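Local coordinates for glycoside transferase (Listeria monocytogenes, PDB 6R2M), which probably cleaves glycosidic bonds of exopolysaccharide outside the cell as a glycoside hydrolase, although transferase activity has also been assigned to it, at residues 204-209 with 247-252; 188-193 with 210-215; 241-246 with 263-268. One frame throughout, in Å; residues are numbered along the deposited sequence.

Interaction 1: residues 204-209 with 247-252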
# COMPACT_ATOMS: atom_id res chain seq x y z
N PRO A 204 4.74 22.14 -3.78
CA PRO A 204 5.67 23.22 -3.41
C PRO A 204 5.75 23.50 -1.92
O PRO A 204 6.74 24.07 -1.48
CB PRO A 204 5.14 24.44 -4.18
CG PRO A 204 3.88 24.01 -4.85
CD PRO A 204 3.85 22.52 -4.89
N SER A 205 4.75 23.10 -1.12
CA SER A 205 4.81 23.49 0.29
C SER A 205 4.40 22.40 1.28
O SER A 205 4.71 22.56 2.47
CB SER A 205 3.94 24.72 0.54
OG SER A 205 2.62 24.49 0.08
N GLU A 206 3.73 21.33 0.88
CA GLU A 206 3.21 20.36 1.82
C GLU A 206 3.71 18.96 1.50
O GLU A 206 3.88 18.61 0.33
CB GLU A 206 1.68 20.37 1.79
CG GLU A 206 1.02 19.52 2.84
CD GLU A 206 -0.49 19.60 2.75
OE1 GLU A 206 -1.07 19.13 1.74
OE2 GLU A 206 -1.11 20.15 3.69
N VAL A 207 3.93 18.16 2.55
CA VAL A 207 4.17 16.73 2.40
C VAL A 207 3.00 15.97 3.01
O VAL A 207 2.43 16.40 4.01
CB VAL A 207 5.50 16.26 3.02
CG1 VAL A 207 6.68 16.90 2.30
CG2 VAL A 207 5.53 16.58 4.50
N ASN A 208 2.66 14.85 2.38
CA ASN A 208 1.65 13.93 2.90
C ASN A 208 2.38 12.78 3.60
O ASN A 208 3.18 12.08 2.98
CB ASN A 208 0.79 13.41 1.75
CG ASN A 208 -0.37 12.57 2.20
OD1 ASN A 208 -0.22 11.71 3.07
ND2 ASN A 208 -1.53 12.81 1.63
N MET A 209 2.12 12.60 4.90
CA MET A 209 2.91 11.64 5.67
C MET A 209 2.59 10.19 5.32
O MET A 209 3.40 9.31 5.65
CB MET A 209 2.75 11.90 7.17
CG MET A 209 3.42 13.19 7.63
SD MET A 209 5.22 13.19 7.39
CE MET A 209 5.70 12.15 8.76
N ARG A 247 -0.18 15.75 7.73
CA ARG A 247 0.47 16.55 6.70
C ARG A 247 1.29 17.65 7.33
O ARG A 247 0.87 18.22 8.34
CB ARG A 247 -0.55 17.18 5.74
CG ARG A 247 -1.30 16.20 4.88
CD ARG A 247 -2.48 16.85 4.23
NE ARG A 247 -3.13 15.97 3.26
CZ ARG A 247 -4.20 15.22 3.52
NH1 ARG A 247 -4.74 15.23 4.73
NH2 ARG A 247 -4.71 14.45 2.57
N TYR A 248 2.44 17.97 6.73
CA TYR A 248 3.31 19.02 7.24
C TYR A 248 3.69 20.02 6.16
O TYR A 248 3.73 19.70 4.96
CB TYR A 248 4.60 18.45 7.85
CG TYR A 248 4.43 17.72 9.15
CD1 TYR A 248 4.01 16.39 9.17
CD2 TYR A 248 4.72 18.34 10.36
CE1 TYR A 248 3.85 15.71 10.36
CE2 TYR A 248 4.56 17.66 11.56
CZ TYR A 248 4.13 16.35 11.55
OH TYR A 248 3.97 15.66 12.72
N GLN A 249 3.96 21.24 6.59
CA GLN A 249 4.51 22.27 5.72
C GLN A 249 6.03 22.13 5.70
O GLN A 249 6.68 22.08 6.75
CB GLN A 249 4.09 23.65 6.22
CG GLN A 249 2.58 23.85 6.21
CD GLN A 249 2.03 24.06 4.82
OE1 GLN A 249 2.49 24.95 4.09
NE2 GLN A 249 1.05 23.25 4.44
N ARG A 250 6.60 22.04 4.50
CA ARG A 250 8.03 21.75 4.41
C ARG A 250 8.89 22.92 4.87
O ARG A 250 9.96 22.71 5.44
CB ARG A 250 8.41 21.39 2.99
CG ARG A 250 8.32 19.93 2.73
CD ARG A 250 9.29 19.52 1.67
NE ARG A 250 9.39 20.50 0.59
CZ ARG A 250 8.47 20.68 -0.35
NH1 ARG A 250 7.37 19.95 -0.36
NH2 ARG A 250 8.67 21.59 -1.30
N GLU A 251 8.43 24.15 4.63
CA GLU A 251 9.26 25.31 4.93
C GLU A 251 9.43 25.51 6.43
O GLU A 251 10.52 25.86 6.90
CB GLU A 251 8.65 26.55 4.28
CG GLU A 251 8.28 26.36 2.80
CD GLU A 251 6.82 25.98 2.56
OE1 GLU A 251 6.13 26.74 1.86
OE2 GLU A 251 6.36 24.92 3.05
N THR A 252 8.37 25.27 7.20
CA THR A 252 8.37 25.50 8.64
C THR A 252 8.53 24.23 9.46
O THR A 252 8.85 24.31 10.65
CB THR A 252 7.06 26.18 9.07
OG1 THR A 252 5.97 25.31 8.74
CG2 THR A 252 6.87 27.49 8.33
O HOH W 1 -0.24 23.66 1.69
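With chi1 at -65° in V207 and -71° in Y248, the valine CG1 and the tyrosine ring each lie beside their own backbone N, on one face of a two-stranded antiparallel ribbon. These residues make its hydrogen-bonded pair: V207 N donates to Y248 O at 2.9 Å, and Y248 N answers to V207 O at 3.1 Å. A further rung, R250 N to S205 O at 2.8 Å, carries the ladder just past the strands. On the same face V207 CG1 meets R250 CG at 3.5 Å, the two side chains crossing at about a right angle. M209, its chain doubly bent, sets CG at the edge of the phenol, 3.6 Å from Y248 CD1. Its SD makes an oblique Met-aromatic contact, 4.9 Å from the centroid of the Y248 ring.

The reverse face is polar. E206 lays its carboxylate against the aliphatic stem of R247, with OE2 3.6 Å from R247 CD, and the two charges stay beyond salt-bridge distance. S256 OG instead bonds both E206 OE2 and Q249 NE2, so one serine spans the two strands.

N208 caps the start of helix 209-223 through I210 N. Y248 OH bonds E237 of helix 228-241, whose F230, F233 and L234 also pack on M209.

Interaction 2: residues 188-193 with 210-215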
# COMPACT_ATOMS: atom_id res chain seq x y z
N PRO A 188 13.96 17.43 6.34
CA PRO A 188 13.87 16.07 6.88
C PRO A 188 12.88 15.19 6.13
O PRO A 188 12.71 14.03 6.52
CB PRO A 188 13.42 16.32 8.32
CG PRO A 188 12.49 17.49 8.18
CD PRO A 188 13.04 18.35 7.05
N PHE A 189 12.23 15.72 5.10
CA PHE A 189 11.27 14.96 4.30
C PHE A 189 11.89 14.51 2.99
O PHE A 189 12.76 15.19 2.43
CB PHE A 189 10.03 15.80 4.01
CG PHE A 189 9.40 16.38 5.24
CD1 PHE A 189 8.71 15.57 6.14
CD2 PHE A 189 9.49 17.75 5.50
CE1 PHE A 189 8.13 16.11 7.28
CE2 PHE A 189 8.91 18.29 6.64
CZ PHE A 189 8.23 17.46 7.52
N PHE A 190 11.43 13.37 2.51
CA PHE A 190 11.91 12.83 1.25
C PHE A 190 11.36 13.64 0.08
O PHE A 190 10.19 14.05 0.08
CB PHE A 190 11.44 11.39 1.06
CG PHE A 190 12.07 10.41 2.00
CD1 PHE A 190 13.29 9.83 1.71
CD2 PHE A 190 11.41 10.01 3.17
CE1 PHE A 190 13.86 8.90 2.56
CE2 PHE A 190 11.97 9.09 4.03
CZ PHE A 190 13.19 8.53 3.73
N THR A 191 12.21 13.85 -0.93
CA THR A 191 11.72 14.25 -2.25
C THR A 191 10.95 13.08 -2.84
O THR A 191 11.52 12.01 -3.05
CB THR A 191 12.88 14.60 -3.17
OG1 THR A 191 13.85 13.55 -3.10
CG2 THR A 191 13.52 15.91 -2.79
N GLU A 192 9.67 13.29 -3.13
CA GLU A 192 8.82 12.16 -3.47
C GLU A 192 8.93 11.72 -4.92
O GLU A 192 8.54 10.59 -5.24
CB GLU A 192 7.35 12.49 -3.19
CG GLU A 192 7.07 12.83 -1.74
CD GLU A 192 7.05 14.32 -1.47
OE1 GLU A 192 7.72 15.08 -2.20
OE2 GLU A 192 6.35 14.74 -0.52
N VAL A 193 9.43 12.57 -5.81
CA VAL A 193 9.30 12.34 -7.25
C VAL A 193 10.67 12.22 -7.89
O VAL A 193 11.55 13.06 -7.67
CB VAL A 193 8.50 13.47 -7.92
CG1 VAL A 193 8.35 13.19 -9.41
CG2 VAL A 193 7.12 13.61 -7.29
N ILE A 210 1.44 9.90 4.70
CA ILE A 210 1.25 8.56 4.15
C ILE A 210 2.33 8.26 3.12
O ILE A 210 3.00 7.22 3.17
CB ILE A 210 -0.14 8.42 3.50
CG1 ILE A 210 -1.23 8.55 4.56
CG2 ILE A 210 -0.24 7.07 2.76
CD1 ILE A 210 -2.64 8.46 3.95
N ASP A 211 2.52 9.18 2.17
CA ASP A 211 3.53 8.96 1.15
C ASP A 211 4.93 8.95 1.75
O ASP A 211 5.76 8.10 1.40
CB ASP A 211 3.40 10.02 0.06
CG ASP A 211 1.99 10.08 -0.51
OD1 ASP A 211 1.32 9.02 -0.52
OD2 ASP A 211 1.56 11.16 -0.93
N GLN A 212 5.20 9.85 2.70
CA GLN A 212 6.50 9.87 3.35
C GLN A 212 6.78 8.56 4.07
O GLN A 212 7.91 8.05 4.02
CB GLN A 212 6.60 11.05 4.32
CG GLN A 212 6.58 12.43 3.64
CD GLN A 212 7.90 12.75 2.95
OE1 GLN A 212 8.96 12.45 3.48
NE2 GLN A 212 7.84 13.36 1.76
N MET A 213 5.78 7.99 4.77
CA MET A 213 6.03 6.74 5.48
C MET A 213 6.30 5.60 4.50
O MET A 213 7.15 4.75 4.75
CB MET A 213 4.84 6.37 6.38
CG MET A 213 4.70 7.19 7.65
SD MET A 213 6.20 7.34 8.63
CE MET A 213 6.69 5.61 8.79
N LEU A 214 5.59 5.58 3.38
CA LEU A 214 5.83 4.52 2.40
C LEU A 214 7.25 4.62 1.83
O LEU A 214 7.91 3.60 1.63
CB LEU A 214 4.78 4.57 1.30
CG LEU A 214 3.39 4.12 1.77
CD1 LEU A 214 2.35 4.45 0.72
CD2 LEU A 214 3.40 2.61 2.07
N ILE A 215 7.73 5.84 1.58
CA ILE A 215 9.10 6.01 1.09
C ILE A 215 10.09 5.55 2.15
O ILE A 215 11.08 4.87 1.85
CB ILE A 215 9.37 7.47 0.69
CG1 ILE A 215 8.41 7.89 -0.42
CG2 ILE A 215 10.85 7.67 0.27
CD1 ILE A 215 8.36 9.38 -0.63
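This is a buried anchor in which the side-chain amide of a helix residue, Q212, grips the backbone of a loop residue, F190; it pins the link between helix 179-183 and strand 193-195 to the first turns of helix 209-223. The grip is two-pronged. F190 N donates to Q212 OE1 at 2.8 Å, in the carbonyl plane and on a lone pair, while Q212 NE2 returns a nearly straight bond to F190 O at 3.0 Å, also on a lone pair. Because the same residue supplies both N and O, the amide is held much as a neighbouring strand would hold it, and its rotation is fixed. A kink in the glutamine chain at chi2 (-74°) turns the amide to meet the loop. The second N-H of Q212 makes a weak bond to E192 OE2 at 3.1 Å, with carboxylate and amide planes nearly perpendicular; E192 OE1 is bonded to A202 N, which helps to position the acid.

Apolar contacts flank the amide. I215 CG2 sits over one face of the F190 ring, 3.6 Å from its centroid, a CH-pi contact, and the other branch of this isoleucine puts CD1 3.8 Å from E192 CG. Q212 OE1 also lies at the edges of both phenyl rings, coming within 3.5 Å of F190 CD2. The polar atoms of this glutamine are thus satisfied within a largely hydrophobic setting.

Helix 228-241 closes in with F230, which meets both F190 and Q212, and with F233, set edge-to-face against F189. Strand 206-208 adds V207, packed on F189, E192 and Q212, while M213, on helix 209-223, packs on F267 and L268 of helix 262-274.

Interaction 3: residues 241-246 with 263-268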
# COMPACT_ATOMS: atom_id res chain seq x y z
N LYS A 241 5.26 15.93 20.94
CA LYS A 241 3.83 16.08 20.78
C LYS A 241 3.04 14.83 21.11
O LYS A 241 1.82 14.92 21.30
CB LYS A 241 3.50 16.50 19.34
CG LYS A 241 4.16 17.83 18.95
CD LYS A 241 4.16 18.05 17.45
CE LYS A 241 5.04 19.24 17.08
NZ LYS A 241 4.83 19.66 15.66
N GLY A 242 3.68 13.67 21.21
CA GLY A 242 2.94 12.44 21.39
C GLY A 242 2.08 12.07 20.20
O GLY A 242 1.15 11.27 20.35
N LYS A 243 2.37 12.63 19.03
CA LYS A 243 1.61 12.40 17.82
C LYS A 243 2.54 12.57 16.63
O LYS A 243 3.60 13.18 16.73
CB LYS A 243 0.44 13.38 17.65
CG LYS A 243 -0.60 13.39 18.76
CD LYS A 243 -1.63 14.48 18.47
CE LYS A 243 -2.73 14.49 19.51
NZ LYS A 243 -3.77 15.49 19.15
N VAL A 244 2.10 12.06 15.48
CA VAL A 244 2.65 12.44 14.19
C VAL A 244 1.47 12.86 13.32
O VAL A 244 0.48 12.14 13.23
CB VAL A 244 3.45 11.30 13.54
CG1 VAL A 244 3.92 11.71 12.13
CG2 VAL A 244 4.66 10.91 14.40
N TYR A 245 1.55 14.05 12.75
CA TYR A 245 0.39 14.59 12.06
C TYR A 245 0.32 14.10 10.62
O TYR A 245 1.30 13.58 10.06
CB TYR A 245 0.43 16.12 12.12
CG TYR A 245 0.22 16.59 13.54
CD1 TYR A 245 -1.04 16.55 14.11
CD2 TYR A 245 1.28 17.03 14.32
CE1 TYR A 245 -1.24 16.98 15.42
CE2 TYR A 245 1.09 17.46 15.62
CZ TYR A 245 -0.17 17.42 16.16
OH TYR A 245 -0.37 17.84 17.47
N ALA A 246 -0.87 14.25 10.02
CA ALA A 246 -1.12 13.70 8.69
C ALA A 246 -0.37 14.44 7.59
O ALA A 246 0.02 13.82 6.59
CB ALA A 246 -2.62 13.74 8.39
N ALA A 263 -3.87 5.78 8.53
CA ALA A 263 -2.86 5.06 7.75
C ALA A 263 -1.44 5.43 8.20
O ALA A 263 -0.57 4.55 8.25
CB ALA A 263 -3.05 5.33 6.26
N VAL A 264 -1.21 6.69 8.55
CA VAL A 264 0.11 7.11 9.03
C VAL A 264 0.49 6.34 10.28
O VAL A 264 1.63 5.88 10.41
CB VAL A 264 0.14 8.63 9.26
CG1 VAL A 264 1.39 8.99 10.07
CG2 VAL A 264 0.18 9.33 7.91
N TYR A 265 -0.45 6.18 11.21
CA TYR A 265 -0.09 5.41 12.41
C TYR A 265 0.08 3.92 12.11
O TYR A 265 0.92 3.26 12.74
CB TYR A 265 -1.13 5.62 13.50
CG TYR A 265 -1.01 6.99 14.15
CD1 TYR A 265 0.24 7.49 14.51
CD2 TYR A 265 -2.13 7.76 14.40
CE1 TYR A 265 0.37 8.74 15.10
CE2 TYR A 265 -2.02 9.02 15.01
CZ TYR A 265 -0.76 9.50 15.35
OH TYR A 265 -0.64 10.74 15.95
N ALA A 266 -0.70 3.37 11.17
CA ALA A 266 -0.48 1.98 10.79
C ALA A 266 0.91 1.79 10.20
O ALA A 266 1.65 0.87 10.58
CB ALA A 266 -1.55 1.52 9.80
N PHE A 267 1.32 2.70 9.31
CA PHE A 267 2.63 2.56 8.69
C PHE A 267 3.76 2.89 9.65
O PHE A 267 4.82 2.28 9.57
CB PHE A 267 2.72 3.43 7.44
CG PHE A 267 1.77 3.01 6.36
CD1 PHE A 267 1.26 1.73 6.31
CD2 PHE A 267 1.36 3.92 5.40
CE1 PHE A 267 0.37 1.35 5.32
CE2 PHE A 267 0.49 3.56 4.40
CZ PHE A 267 -0.02 2.26 4.36
N LEU A 268 3.55 3.85 10.58
CA LEU A 268 4.55 4.08 11.63
C LEU A 268 4.76 2.85 12.49
O LEU A 268 5.90 2.52 12.85
CB LEU A 268 4.12 5.25 12.51
CG LEU A 268 4.44 6.63 12.01
CD1 LEU A 268 3.63 7.63 12.81
CD2 LEU A 268 5.94 6.88 12.18
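V264, the first residue of the helical segment 263-268 to meet the loop 241-246, does so across a helix-to-loop packing contact in a mostly helical fold, consistent with the alpha/alpha architecture of many glycoside hydrolases. Its CG1 faces V244 CG1 at 4.2 Å, a loose methyl-to-methyl meeting, and M209 and I210 of helix 209-223 pack on the same valine. Next comes Y265, which supplies the polar link. With CG beside its own backbone N (chi1 -74°), the ring reaches across to the loop and its hydroxyl accepts a bond from V244 N at 3.1 Å, at an N-H...O angle of 154°. The main polar partner of that hydroxyl is E260, just ahead of the helix, so the oxygen is held both from there and from the loop. K243 adds its backbone CA at the edge of the phenol and brings CB to 3.3 Å from Y265 OH, whereas its extended chain runs on beyond the contact. L287 and L288 of helix 278-290 also pack on this tyrosine.

One turn after V264, L268 completes the hydrophobic side of the contact, with M213 and T284 as its neighbours on helices 209-223 and 278-290. A single methyl of the leucine touches the loop valine: L268 CD1 lies 3.7 Å from V244 CB and 3.8 Å from V244 CG2.

In the fold
From the N terminus, residues 188-193 come first and wait through the strand pair 193-195 and 198-200 until 210-215 closes interaction 2. Strand 206-208 has by then opened interaction 1, which shuts only after helices 209-223 and 228-241, when 247-252 returns alongside it. Interaction 3 opens just before that return, at 241-246, and ends on helix 262-274. Interaction 1 therefore crosses both others, whereas interactions 2 and 3 follow in series. V207 and R250 of interaction 1 pack on F189 of interaction 2, and M209 N probably donates to A246 O of interaction 3. Between interactions 2 and 3, M213 packs against F267 and L268, tying helix 209-223 to helix 262-274.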